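Local coordinates for endonuclease IV (Thermus thermophilus, PDB 3AAM), which cleaves DNA at apurinic or apyrimidinic sites during base excision repair, leaving a 3'-hydroxyl and a 5'-terminal sugar phosphate, and also has 3'-5' exonuclease activity, at residues 4-9 and 258-263; 183-188 and 235-240; 203-208 and 220-225; 227-232 and 264-269. One frame throughout, in Å; residues are numbered along the deposited sequence.

Contact 1 (4-9 and 258-263)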
loop_
_atom_site.group_PDB
_atom_site.type_symbol
_atom_site.label_atom_id
_atom_site.label_comp_id
_atom_site.label_asym_id
_atom_site.label_seq_id
_atom_site.Cartn_x
_atom_site.Cartn_y
_atom_site.Cartn_z
ATOM N N TYR A 4 -6.623 6.876 -8.568
ATOM C CA TYR A 4 -6.595 7.265 -7.166
ATOM C C TYR A 4 -7.727 6.641 -6.362
ATOM O O TYR A 4 -8.807 6.361 -6.883
ATOM C CB TYR A 4 -6.677 8.793 -7.066
ATOM C CG TYR A 4 -7.968 9.347 -7.622
ATOM C CD1 TYR A 4 -9.076 9.548 -6.797
ATOM C CD2 TYR A 4 -8.108 9.598 -8.986
ATOM C CE1 TYR A 4 -10.293 9.980 -7.320
ATOM C CE2 TYR A 4 -9.321 10.031 -9.520
ATOM C CZ TYR A 4 -10.409 10.218 -8.679
ATOM O OH TYR A 4 -11.615 10.627 -9.207
ATOM N N GLY A 5 -7.476 6.443 -5.074
ATOM C CA GLY A 5 -8.495 5.859 -4.226
ATOM C C GLY A 5 -8.152 5.916 -2.755
ATOM O O GLY A 5 -7.127 6.478 -2.354
ATOM N N PHE A 6 -9.027 5.318 -1.954
ATOM C CA PHE A 6 -8.876 5.274 -0.503
ATOM C C PHE A 6 -8.860 3.829 -0.047
ATOM O O PHE A 6 -9.022 2.899 -0.841
ATOM C CB PHE A 6 -10.075 5.911 0.208
ATOM C CG PHE A 6 -10.364 7.325 -0.183
ATOM C CD1 PHE A 6 -9.349 8.271 -0.254
ATOM C CD2 PHE A 6 -11.678 7.729 -0.412
ATOM C CE1 PHE A 6 -9.637 9.602 -0.539
ATOM C CE2 PHE A 6 -11.979 9.055 -0.697
ATOM C CZ PHE A 6 -10.962 9.994 -0.760
ATOM N N HIS A 7 -8.678 3.659 1.256
ATOM C CA HIS A 7 -8.741 2.345 1.858
ATOM C C HIS A 7 -10.195 2.249 2.300
ATOM O O HIS A 7 -10.673 3.082 3.082
ATOM C CB HIS A 7 -7.814 2.236 3.066
ATOM C CG HIS A 7 -7.725 0.847 3.606
ATOM N ND1 HIS A 7 -8.779 0.228 4.242
ATOM C CD2 HIS A 7 -6.730 -0.069 3.546
ATOM C CE1 HIS A 7 -8.436 -1.008 4.553
ATOM N NE2 HIS A 7 -7.198 -1.215 4.142
ATOM N N LEU A 8 -10.897 1.249 1.778
ATOM C CA LEU A 8 -12.313 1.047 2.069
ATOM C C LEU A 8 -12.556 -0.114 3.024
ATOM O O LEU A 8 -11.774 -1.065 3.074
ATOM C CB LEU A 8 -13.068 0.796 0.760
ATOM C CG LEU A 8 -12.827 1.812 -0.363
ATOM C CD1 LEU A 8 -13.527 1.344 -1.634
ATOM C CD2 LEU A 8 -13.329 3.184 0.063
ATOM N N SER A 9 -13.663 -0.035 3.757
ATOM C CA SER A 9 -14.032 -1.064 4.721
ATOM C C SER A 9 -14.662 -2.290 4.078
ATOM O O SER A 9 -15.303 -2.198 3.031
ATOM C CB SER A 9 -15.008 -0.484 5.748
ATOM O OG SER A 9 -15.493 -1.499 6.605
ATOM N N TRP A 258 -13.103 16.251 0.974
ATOM C CA TRP A 258 -11.888 17.064 0.937
ATOM C C TRP A 258 -10.829 16.402 0.060
ATOM O O TRP A 258 -10.313 17.001 -0.886
ATOM C CB TRP A 258 -11.346 17.250 2.365
ATOM C CG TRP A 258 -10.005 17.950 2.459
ATOM C CD1 TRP A 258 -8.788 17.456 2.073
ATOM C CD2 TRP A 258 -9.753 19.262 2.983
ATOM N NE1 TRP A 258 -7.799 18.376 2.322
ATOM C CE2 TRP A 258 -8.362 19.495 2.877
ATOM C CE3 TRP A 258 -10.568 20.266 3.527
ATOM C CZ2 TRP A 258 -7.767 20.690 3.295
ATOM C CZ3 TRP A 258 -9.973 21.455 3.942
ATOM C CH2 TRP A 258 -8.586 21.654 3.823
ATOM N N ASN A 259 -10.507 15.155 0.375
ATOM C CA ASN A 259 -9.493 14.441 -0.380
ATOM C C ASN A 259 -9.837 14.247 -1.849
ATOM O O ASN A 259 -8.966 14.369 -2.704
ATOM C CB ASN A 259 -9.211 13.103 0.299
ATOM C CG ASN A 259 -8.525 13.277 1.641
ATOM O OD1 ASN A 259 -8.900 12.653 2.636
ATOM N ND2 ASN A 259 -7.506 14.131 1.674
ATOM N N LEU A 260 -11.093 13.937 -2.156
ATOM C CA LEU A 260 -11.480 13.750 -3.549
ATOM C C LEU A 260 -11.383 15.061 -4.326
ATOM O O LEU A 260 -10.981 15.075 -5.489
ATOM C CB LEU A 260 -12.898 13.177 -3.643
ATOM C CG LEU A 260 -13.021 11.719 -3.190
ATOM C CD1 LEU A 260 -14.476 11.293 -3.190
ATOM C CD2 LEU A 260 -12.198 10.828 -4.114
ATOM N N ARG A 261 -11.743 16.167 -3.684
ATOM C CA ARG A 261 -11.662 17.458 -4.350
ATOM C C ARG A 261 -10.206 17.799 -4.669
ATOM O O ARG A 261 -9.914 18.359 -5.723
ATOM C CB ARG A 261 -12.322 18.539 -3.484
ATOM C CG ARG A 261 -13.852 18.551 -3.627
ATOM C CD ARG A 261 -14.533 19.214 -2.441
ATOM N NE ARG A 261 -14.041 20.569 -2.214
ATOM C CZ ARG A 261 -14.484 21.654 -2.842
ATOM N NH1 ARG A 261 -15.445 21.562 -3.751
ATOM N NH2 ARG A 261 -13.959 22.837 -2.560
ATOM N N VAL A 262 -9.286 17.438 -3.780
ATOM C CA VAL A 262 -7.875 17.711 -4.038
ATOM C C VAL A 262 -7.336 16.778 -5.139
ATOM O O VAL A 262 -6.663 17.230 -6.061
ATOM C CB VAL A 262 -7.041 17.572 -2.747
ATOM C CG1 VAL A 262 -5.565 17.817 -3.052
ATOM C CG2 VAL A 262 -7.533 18.585 -1.713
ATOM N N PHE A 263 -7.642 15.485 -5.052
ATOM C CA PHE A 263 -7.192 14.526 -6.062
ATOM C C PHE A 263 -7.659 14.961 -7.441
ATOM O O PHE A 263 -6.893 14.980 -8.395
ATOM C CB PHE A 263 -7.773 13.126 -5.806
ATOM C CG PHE A 263 -6.873 12.208 -5.030
ATOM C CD1 PHE A 263 -5.560 11.983 -5.432
ATOM C CD2 PHE A 263 -7.363 11.518 -3.924
ATOM C CE1 PHE A 263 -4.750 11.073 -4.739
ATOM C CE2 PHE A 263 -6.564 10.609 -3.223
ATOM C CZ PHE A 263 -5.260 10.386 -3.632
#

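Contact 2 (183-188 and 235-240)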
loop_
_atom_site.group_PDB
_atom_site.type_symbol
_atom_site.label_atom_id
_atom_site.label_comp_id
_atom_site.label_asym_id
_atom_site.label_seq_id
_atom_site.Cartn_x
_atom_site.Cartn_y
_atom_site.Cartn_z
ATOM N N ASP A 183 11.635 18.703 -2.561
ATOM C CA ASP A 183 12.315 18.089 -3.698
ATOM C C ASP A 183 11.674 16.764 -4.097
ATOM O O ASP A 183 12.346 15.734 -4.181
ATOM C CB ASP A 183 13.796 17.886 -3.358
ATOM C CG ASP A 183 14.625 17.453 -4.556
ATOM O OD1 ASP A 183 14.242 17.759 -5.704
ATOM O OD2 ASP A 183 15.680 16.818 -4.343
ATOM N N PRO A 184 10.356 16.779 -4.367
ATOM C CA PRO A 184 9.649 15.555 -4.760
ATOM C C PRO A 184 10.248 14.871 -5.989
ATOM O O PRO A 184 10.287 13.643 -6.064
ATOM C CB PRO A 184 8.218 16.041 -4.998
ATOM C CG PRO A 184 8.409 17.479 -5.414
ATOM C CD PRO A 184 9.467 17.950 -4.448
ATOM N N LEU A 185 10.716 15.669 -6.943
ATOM C CA LEU A 185 11.314 15.136 -8.162
ATOM C C LEU A 185 12.611 14.401 -7.829
ATOM O O LEU A 185 12.894 13.337 -8.383
ATOM C CB LEU A 185 11.598 16.274 -9.145
ATOM C CG LEU A 185 12.088 15.913 -10.547
ATOM C CD1 LEU A 185 10.980 15.195 -11.307
ATOM C CD2 LEU A 185 12.495 17.180 -11.283
ATOM N N GLY A 186 13.393 14.979 -6.921
ATOM C CA GLY A 186 14.648 14.369 -6.524
ATOM C C GLY A 186 14.434 13.061 -5.791
ATOM O O GLY A 186 15.225 12.126 -5.919
ATOM N N VAL A 187 13.365 12.996 -5.005
ATOM C CA VAL A 187 13.055 11.780 -4.265
ATOM C C VAL A 187 12.694 10.675 -5.250
ATOM O O VAL A 187 13.095 9.525 -5.082
ATOM C CB VAL A 187 11.880 11.998 -3.286
ATOM C CG1 VAL A 187 11.497 10.679 -2.629
ATOM C CG2 VAL A 187 12.279 13.006 -2.217
ATOM N N LEU A 188 11.934 11.018 -6.285
ATOM C CA LEU A 188 11.566 10.016 -7.270
ATOM C C LEU A 188 12.787 9.617 -8.090
ATOM O O LEU A 188 12.889 8.476 -8.528
ATOM C CB LEU A 188 10.451 10.528 -8.184
ATOM C CG LEU A 188 9.099 10.726 -7.493
ATOM C CD1 LEU A 188 8.099 11.238 -8.513
ATOM C CD2 LEU A 188 8.616 9.418 -6.881
ATOM N N PHE A 235 2.182 12.881 -7.493
ATOM C CA PHE A 235 0.985 12.383 -8.152
ATOM C C PHE A 235 1.008 12.648 -9.655
ATOM O O PHE A 235 0.598 11.800 -10.446
ATOM C CB PHE A 235 -0.248 13.053 -7.527
ATOM C CG PHE A 235 -1.568 12.534 -8.045
ATOM C CD1 PHE A 235 -1.951 11.212 -7.831
ATOM C CD2 PHE A 235 -2.446 13.382 -8.708
ATOM C CE1 PHE A 235 -3.195 10.743 -8.270
ATOM C CE2 PHE A 235 -3.689 12.925 -9.150
ATOM C CZ PHE A 235 -4.065 11.607 -8.930
ATOM N N LEU A 236 1.513 13.816 -10.042
ATOM C CA LEU A 236 1.551 14.209 -11.444
ATOM C C LEU A 236 2.880 13.995 -12.152
ATOM O O LEU A 236 3.056 14.447 -13.283
ATOM C CB LEU A 236 1.146 15.677 -11.571
ATOM C CG LEU A 236 -0.259 16.015 -11.071
ATOM C CD1 LEU A 236 -0.545 17.487 -11.344
ATOM C CD2 LEU A 236 -1.287 15.132 -11.768
ATOM N N ASP A 237 3.824 13.324 -11.504
ATOM C CA ASP A 237 5.102 13.096 -12.165
ATOM C C ASP A 237 4.816 12.226 -13.382
ATOM O O ASP A 237 4.179 11.185 -13.269
ATOM C CB ASP A 237 6.081 12.390 -11.229
ATOM C CG ASP A 237 7.462 12.254 -11.834
ATOM O OD1 ASP A 237 7.643 11.390 -12.717
ATOM O OD2 ASP A 237 8.360 13.020 -11.432
ATOM N N PRO A 238 5.283 12.645 -14.567
ATOM C CA PRO A 238 5.047 11.871 -15.790
ATOM C C PRO A 238 5.459 10.403 -15.733
ATOM O O PRO A 238 4.896 9.570 -16.438
ATOM C CB PRO A 238 5.835 12.652 -16.840
ATOM C CG PRO A 238 5.723 14.059 -16.351
ATOM C CD PRO A 238 5.991 13.901 -14.873
ATOM N N ARG A 239 6.439 10.085 -14.898
ATOM C CA ARG A 239 6.907 8.710 -14.786
ATOM C C ARG A 239 5.924 7.808 -14.045
ATOM O O ARG A 239 6.019 6.586 -14.130
ATOM C CB ARG A 239 8.260 8.678 -14.074
ATOM C CG ARG A 239 9.379 9.341 -14.856
ATOM C CD ARG A 239 10.617 9.545 -14.000
ATOM N NE ARG A 239 10.418 10.568 -12.977
ATOM C CZ ARG A 239 11.373 11.014 -12.164
ATOM N NH1 ARG A 239 12.604 10.523 -12.249
ATOM N NH2 ARG A 239 11.102 11.959 -11.269
ATOM N N LEU A 240 4.980 8.414 -13.332
ATOM C CA LEU A 240 4.005 7.650 -12.558
ATOM C C LEU A 240 2.583 7.792 -13.078
ATOM O O LEU A 240 1.634 7.376 -12.415
ATOM C CB LEU A 240 4.033 8.104 -11.098
ATOM C CG LEU A 240 5.393 8.099 -10.398
ATOM C CD1 LEU A 240 5.229 8.657 -8.996
ATOM C CD2 LEU A 240 5.958 6.686 -10.361
#

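Contact 3 (203-208 and 220-225)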
loop_
_atom_site.group_PDB
_atom_site.type_symbol
_atom_site.label_atom_id
_atom_site.label_comp_id
_atom_site.label_asym_id
_atom_site.label_seq_id
_atom_site.Cartn_x
_atom_site.Cartn_y
_atom_site.Cartn_z
ATOM N N VAL A 203 1.496 3.638 -5.024
ATOM C CA VAL A 203 2.027 4.685 -4.171
ATOM C C VAL A 203 1.024 4.995 -3.065
ATOM O O VAL A 203 -0.161 5.205 -3.341
ATOM C CB VAL A 203 2.268 6.001 -4.961
ATOM C CG1 VAL A 203 2.703 7.108 -3.997
ATOM C CG2 VAL A 203 3.318 5.790 -6.046
ATOM N N HIS A 204 1.479 4.975 -1.817
ATOM C CA HIS A 204 0.610 5.358 -0.705
ATOM C C HIS A 204 0.947 6.841 -0.568
ATOM O O HIS A 204 1.956 7.211 0.043
ATOM C CB HIS A 204 0.963 4.599 0.581
ATOM C CG HIS A 204 0.442 3.195 0.623
ATOM N ND1 HIS A 204 -0.666 2.784 -0.089
ATOM C CD2 HIS A 204 0.855 2.117 1.330
ATOM C CE1 HIS A 204 -0.911 1.512 0.179
ATOM N NE2 HIS A 204 -0.003 1.084 1.038
ATOM N N LEU A 205 0.107 7.675 -1.177
ATOM C CA LEU A 205 0.297 9.119 -1.217
ATOM C C LEU A 205 -0.193 9.818 0.043
ATOM O O LEU A 205 -1.079 10.670 -0.001
ATOM C CB LEU A 205 -0.414 9.689 -2.450
ATOM C CG LEU A 205 0.036 11.064 -2.950
ATOM C CD1 LEU A 205 1.437 10.965 -3.555
ATOM C CD2 LEU A 205 -0.948 11.570 -3.989
ATOM N N ASN A 206 0.402 9.444 1.165
ATOM C CA ASN A 206 0.059 10.011 2.461
ATOM C C ASN A 206 0.831 11.289 2.761
ATOM O O ASN A 206 2.025 11.372 2.476
ATOM C CB ASN A 206 0.379 8.997 3.564
ATOM C CG ASN A 206 -0.458 7.743 3.463
ATOM O OD1 ASN A 206 0.056 6.624 3.539
ATOM N ND2 ASN A 206 -1.755 7.920 3.298
ATOM N N ASP A 207 0.161 12.292 3.320
ATOM C CA ASP A 207 0.890 13.488 3.701
ATOM C C ASP A 207 1.400 13.113 5.092
ATOM O O ASP A 207 1.034 12.062 5.623
ATOM C CB ASP A 207 0.003 14.731 3.762
ATOM C CG ASP A 207 0.815 16.021 3.696
ATOM O OD1 ASP A 207 1.971 16.022 4.178
ATOM O OD2 ASP A 207 0.301 17.036 3.174
ATOM N N SER A 208 2.223 13.963 5.686
ATOM C CA SER A 208 2.823 13.656 6.976
ATOM C C SER A 208 2.636 14.700 8.067
ATOM O O SER A 208 2.770 15.895 7.823
ATOM C CB SER A 208 4.322 13.415 6.756
ATOM O OG SER A 208 5.044 13.287 7.966
ATOM N N ALA A 220 -1.462 12.176 7.142
ATOM C CA ALA A 220 -2.316 13.353 7.133
ATOM C C ALA A 220 -3.011 13.423 5.776
ATOM O O ALA A 220 -2.469 12.953 4.771
ATOM C CB ALA A 220 -1.488 14.614 7.356
ATOM N N HIS A 221 -4.212 13.994 5.761
ATOM C CA HIS A 221 -4.985 14.148 4.530
ATOM C C HIS A 221 -4.210 15.024 3.549
ATOM O O HIS A 221 -3.264 15.717 3.929
ATOM C CB HIS A 221 -6.331 14.823 4.819
ATOM C CG HIS A 221 -7.220 14.051 5.742
ATOM N ND1 HIS A 221 -7.645 12.768 5.471
ATOM C CD2 HIS A 221 -7.784 14.391 6.926
ATOM C CE1 HIS A 221 -8.432 12.351 6.446
ATOM N NE2 HIS A 221 -8.533 13.317 7.343
ATOM N N LEU A 222 -4.617 14.997 2.284
ATOM C CA LEU A 222 -3.958 15.812 1.274
ATOM C C LEU A 222 -4.044 17.285 1.669
ATOM O O LEU A 222 -5.086 17.757 2.127
ATOM C CB LEU A 222 -4.608 15.584 -0.091
ATOM C CG LEU A 222 -4.582 14.125 -0.557
ATOM C CD1 LEU A 222 -5.307 14.007 -1.887
ATOM C CD2 LEU A 222 -3.146 13.635 -0.679
ATOM N N LEU A 223 -2.930 17.991 1.501
ATOM C CA LEU A 223 -2.806 19.412 1.835
ATOM C C LEU A 223 -2.894 19.724 3.328
ATOM O O LEU A 223 -2.837 20.890 3.716
ATOM C CB LEU A 223 -3.855 20.245 1.084
ATOM C CG LEU A 223 -3.755 20.270 -0.447
ATOM C CD1 LEU A 223 -4.729 21.309 -1.005
ATOM C CD2 LEU A 223 -2.335 20.608 -0.870
ATOM N N GLN A 224 -3.012 18.698 4.168
ATOM C CA GLN A 224 -3.115 18.923 5.607
ATOM C C GLN A 224 -1.865 18.549 6.400
ATOM O O GLN A 224 -1.856 18.626 7.631
ATOM C CB GLN A 224 -4.324 18.173 6.170
ATOM C CG GLN A 224 -5.658 18.727 5.695
ATOM C CD GLN A 224 -6.837 18.058 6.366
ATOM O OE1 GLN A 224 -6.703 17.489 7.451
ATOM N NE2 GLN A 224 -8.006 18.140 5.739
ATOM N N GLY A 225 -0.812 18.159 5.690
ATOM C CA GLY A 225 0.426 17.780 6.346
ATOM C C GLY A 225 1.596 18.682 6.005
ATOM O O GLY A 225 1.417 19.775 5.472
HETATM O O HOH W 1 -0.563 17.123 0.645
#

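Contact 4 (227-232 and 264-269)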
loop_
_atom_site.group_PDB
_atom_site.type_symbol
_atom_site.label_atom_id
_atom_site.label_comp_id
_atom_site.label_asym_id
_atom_site.label_seq_id
_atom_site.Cartn_x
_atom_site.Cartn_y
_atom_site.Cartn_z
ATOM N N ILE A 227 4.041 17.932 3.846
ATOM C CA ILE A 227 4.509 17.785 2.475
ATOM C C ILE A 227 3.713 18.711 1.562
ATOM O O ILE A 227 4.261 19.296 0.627
ATOM C CB ILE A 227 4.379 16.326 1.994
ATOM C CG1 ILE A 227 5.156 15.413 2.948
ATOM C CG2 ILE A 227 4.933 16.199 0.570
ATOM C CD1 ILE A 227 4.989 13.927 2.678
ATOM N N GLY A 228 2.420 18.842 1.843
ATOM C CA GLY A 228 1.569 19.724 1.062
ATOM C C GLY A 228 1.550 19.479 -0.435
ATOM O O GLY A 228 1.357 18.352 -0.890
ATOM N N GLU A 229 1.752 20.544 -1.208
ATOM C CA GLU A 229 1.736 20.435 -2.659
ATOM C C GLU A 229 2.851 19.556 -3.208
ATOM O O GLU A 229 2.876 19.249 -4.400
ATOM C CB GLU A 229 1.785 21.830 -3.293
ATOM C CG GLU A 229 0.556 22.678 -2.983
ATOM C CD GLU A 229 -0.717 22.155 -3.633
ATOM O OE1 GLU A 229 -0.722 21.010 -4.129
ATOM O OE2 GLU A 229 -1.726 22.893 -3.639
ATOM N N GLY A 230 3.772 19.147 -2.342
ATOM C CA GLY A 230 4.838 18.272 -2.789
ATOM C C GLY A 230 4.222 16.986 -3.315
ATOM O O GLY A 230 4.737 16.371 -4.250
ATOM N N LEU A 231 3.109 16.578 -2.711
ATOM C CA LEU A 231 2.423 15.364 -3.139
ATOM C C LEU A 231 1.799 15.538 -4.515
ATOM O O LEU A 231 1.609 14.566 -5.245
ATOM C CB LEU A 231 1.342 14.960 -2.130
ATOM C CG LEU A 231 1.846 14.518 -0.756
ATOM C CD1 LEU A 231 0.673 14.017 0.065
ATOM C CD2 LEU A 231 2.892 13.416 -0.913
ATOM N N LYS A 232 1.469 16.777 -4.870
ATOM C CA LYS A 232 0.903 17.046 -6.182
ATOM C C LYS A 232 1.962 16.696 -7.228
ATOM O O LYS A 232 1.662 16.084 -8.251
ATOM C CB LYS A 232 0.520 18.524 -6.312
ATOM C CG LYS A 232 0.028 18.915 -7.704
ATOM C CD LYS A 232 -0.224 20.420 -7.821
ATOM C CE LYS A 232 1.069 21.214 -7.684
ATOM N NZ LYS A 232 0.868 22.684 -7.878
ATOM N N ARG A 264 -8.935 15.312 -7.534
ATOM C CA ARG A 264 -9.514 15.709 -8.804
ATOM C C ARG A 264 -8.992 17.033 -9.335
ATOM O O ARG A 264 -8.854 17.201 -10.546
ATOM C CB ARG A 264 -11.039 15.696 -8.683
ATOM C CG ARG A 264 -11.549 14.265 -8.660
ATOM C CD ARG A 264 -12.906 14.085 -8.012
ATOM N NE ARG A 264 -13.243 12.664 -8.005
ATOM C CZ ARG A 264 -14.302 12.136 -7.403
ATOM N NH1 ARG A 264 -15.154 12.910 -6.739
ATOM N NH2 ARG A 264 -14.509 10.827 -7.476
ATOM N N ALA A 265 -8.683 17.965 -8.442
ATOM C CA ALA A 265 -8.146 19.249 -8.873
ATOM C C ALA A 265 -6.771 18.987 -9.473
ATOM O O ALA A 265 -6.414 19.533 -10.518
ATOM C CB ALA A 265 -8.034 20.197 -7.691
ATOM N N TRP A 266 -6.003 18.133 -8.808
ATOM C CA TRP A 266 -4.674 17.797 -9.293
ATOM C C TRP A 266 -4.742 17.071 -10.623
ATOM O O TRP A 266 -3.984 17.372 -11.536
ATOM C CB TRP A 266 -3.932 16.924 -8.278
ATOM C CG TRP A 266 -3.531 17.649 -7.041
ATOM C CD1 TRP A 266 -3.587 18.995 -6.820
ATOM C CD2 TRP A 266 -2.991 17.069 -5.849
ATOM N NE1 TRP A 266 -3.119 19.290 -5.564
ATOM C CE2 TRP A 266 -2.744 18.125 -4.947
ATOM C CE3 TRP A 266 -2.691 15.758 -5.454
ATOM C CZ2 TRP A 266 -2.212 17.913 -3.671
ATOM C CZ3 TRP A 266 -2.162 15.548 -4.182
ATOM C CH2 TRP A 266 -1.929 16.621 -3.308
ATOM N N LEU A 267 -5.663 16.117 -10.735
ATOM C CA LEU A 267 -5.796 15.343 -11.958
ATOM C C LEU A 267 -6.049 16.229 -13.178
ATOM O O LEU A 267 -5.589 15.919 -14.276
ATOM C CB LEU A 267 -6.917 14.310 -11.804
ATOM C CG LEU A 267 -6.963 13.183 -12.838
ATOM C CD1 LEU A 267 -5.622 12.455 -12.890
ATOM C CD2 LEU A 267 -8.077 12.216 -12.465
ATOM N N GLU A 268 -6.768 17.332 -12.980
ATOM C CA GLU A 268 -7.061 18.264 -14.073
ATOM C C GLU A 268 -5.804 18.986 -14.541
ATOM O O GLU A 268 -5.780 19.568 -15.627
ATOM C CB GLU A 268 -8.071 19.326 -13.632
ATOM C CG GLU A 268 -9.511 18.880 -13.542
ATOM C CD GLU A 268 -10.441 20.054 -13.289
ATOM O OE1 GLU A 268 -10.237 20.769 -12.283
ATOM O OE2 GLU A 268 -11.369 20.267 -14.098
ATOM N N GLU A 269 -4.766 18.954 -13.713
ATOM C CA GLU A 269 -3.507 19.625 -14.024
ATOM C C GLU A 269 -2.477 18.702 -14.666
ATOM O O GLU A 269 -1.347 19.118 -14.916
ATOM C CB GLU A 269 -2.904 20.221 -12.749
ATOM C CG GLU A 269 -3.764 21.270 -12.062
ATOM C CD GLU A 269 -3.182 21.703 -10.729
ATOM O OE1 GLU A 269 -2.019 22.160 -10.701
ATOM O OE2 GLU A 269 -3.884 21.581 -9.704
HETATM O O HOH W 2 -4.001 22.169 -4.793
#

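Contact 1 (4-9 and 258-263)
Tyr4 CB sits over the centre of one face of the Phe263 ring, 3.8 Å from its centroid, in a CH-pi contact. The two rings are near parallel, with planes at 29°, but they are slid apart and barely overlap. Tyr4 places CG between its backbone N and carbonyl carbon (chi1 63°), and this turns the ring past Phe263 towards Leu260. There Leu260 CD2 meets the edge of the tyrosine ring, 3.8 Å from Tyr4 CE1. The phenol oxygen leaves the contact and hydrogen-bonds Arg264. The Phe6 ring lies against the helix surface, meeting Leu260 and Asn259 at a slant. Phe6 CZ lies 3.6 Å from Leu260 CG, and Phe6 CE1 is 3.6 Å from Asn259 CB. Phe6 CE1 also comes near the plane of the Phe263 ring at its edge, 4.2 Å from Phe263 CE2. An alanine in place of Phe263 is likely to leave a gap under Tyr4 CB, and Phe6 and Phe235 with less to pack on. All the touching residues are buried. Strand 4-6 and helix 258-263 run antiparallel at 170°, their axes 9.9 Å apart. This is the strand-helix layer of a TIM barrel, here between first strand and last helix.

Contact 2 (183-188 and 235-240)
Leu185 and Leu188, one helical turn apart, pack against the Asp237-Arg239 ion pair. Leu185 CD1 lies 3.2 Å from Arg239 NH2, and the leucine crosses the arginine at about a right angle. Leu188 CB approaches the same nitrogen, while Leu188 CD1 reaches Asp237 OD2 at 3.4 Å. Leu188 also meets Leu240 tip to tip, with 3.9 Å between their CD1 atoms. The two charged residues hold each other. Arg239 grips Asp237 side-on with two nitrogens: Arg239 NE binds Asp237 OD1 at 2.9 Å, and Arg239 NH2 binds Asp237 OD2 at 2.9 Å. Both bonds are nearly straight, at 170° and 169°, and both come on the syn side, though tilted out of the carboxylate plane. A bend in the arginine chain at chi3 (-70°) folds the guanidinium back onto the aspartate two residues earlier. Asp237 OD1 takes a second bond on its anti side, from Arg239 N at 2.8 Å. Further out, Arg239 NH1 forms a salt bridge with Asp189 of the opposing helix. The bond from Arg239 N closes an Asx turn, here in the loop that leads from helix 230-235 to barrel strand 244-247.

Contact 3 (203-208 and 220-225)
Asp207 pairs with Ala220 as an antiparallel hydrogen-bonded pair, and its carboxylate reaches Gly225, just after the turn that follows. Asp207 N donates to Ala220 O at 3.1 Å. Ala220 N returns a bond to Asp207 O at 2.9 Å, but the donor stands well above the carbonyl plane. The side chains of both residues lie on the same face of the sheet, with CB atoms 3.9 Å apart. With CG anti to the backbone N (chi1 -161°), the Asp207 carboxylate extends to Gly225. Gly225 N gives Asp207 OD2 a weak bond at 3.0 Å. A water donates to Asp207 OD2 at 2.7 Å and accepts from Leu223 N, linking the carboxylate to the type II beta turn from His221 to Gln224. Asp207 OD1 is met on its anti side by Ser208 N at 2.6 Å. Beyond these segments, Ile227 N donates to Asp207 OD1 and Gly228 N to Asp207 OD2. The carboxylate thus collects four backbone N-H groups, one of them weakly, and a water. A CB on Gly225 would clash with Asp207 OD1, so the close approach depends on glycine. An asparagine in place of Asp207 would probably leave some of these N-H groups without an acceptor and weaken the hold on the 225-228 backbone. Leu222 CD2 covers Leu205 O at 3.7 Å, and this buried carbonyl has no polar partner in the model. The donors around Asp207 are likely to favour its ionised form, and a buried carboxylate then ties the 225-228 backbone to the strand end near manganese ligand His219.

Contact 4 (227-232 and 264-269)
Lys232 and Trp266 mark the closest approach of the two backbones, with CA atoms 6.4 Å apart. A type II' beta turn from Ile227 to Gly230 leads segment 227-232 into a helix, and segment 264-269 carries the end of the last helix. Gly228 takes a positive phi of 55° in the turn, which favours glycine. Trp266 carries most of the contact. The aliphatic part of Lys232 lies over one face of the indole: Lys232 CG makes a CH-pi contact 3.7 Å from the centroid of the five-membered ring, 7° off its normal, and Lys232 CB is 3.6 Å from Trp266 CE2. Placing CG anti to its own nitrogen (chi1 175°) carries the lysine chain along this face. Leu231 CB touches the far end of the indole, 3.9 Å from Trp266 CH2. Glu229, bent at chi2, brings its carboxylate close to the indole. A water donates to Glu229 OE2 at 2.7 Å and accepts from Trp266 NE1 at 3.1 Å. Lys232 NZ stays 4.1 Å from Glu269 OE1, beyond salt-bridge range. The chemistry is therefore mainly apolar cover of a buried indole by a lysine chain. A water bridges Glu229 and the indole N-H, and the lysine and Glu269 charges probably attract only loosely.

Overall arrangement
Contacts 1 and 3 reach the same barrel sheet and are buried, but their chemistry differs. Contact 1 is aromatic and aliphatic packing between strand and helix. Contact 3 is polar, built on a carboxylate and backbone N-H groups close to the metal site. Contact 4 is partly buried; it shares helix 253-267 with contact 1, and contact 3 is tied to its start. Contact 2 lies away from the metal site. It is also largely buried, with Leu185 exposed at its margin, and leucines there cover an ion pair. Phe235, the first residue of 235-240, packs on Phe263 of contact 1, Leu205 of contact 3 and Trp266 of contact 4.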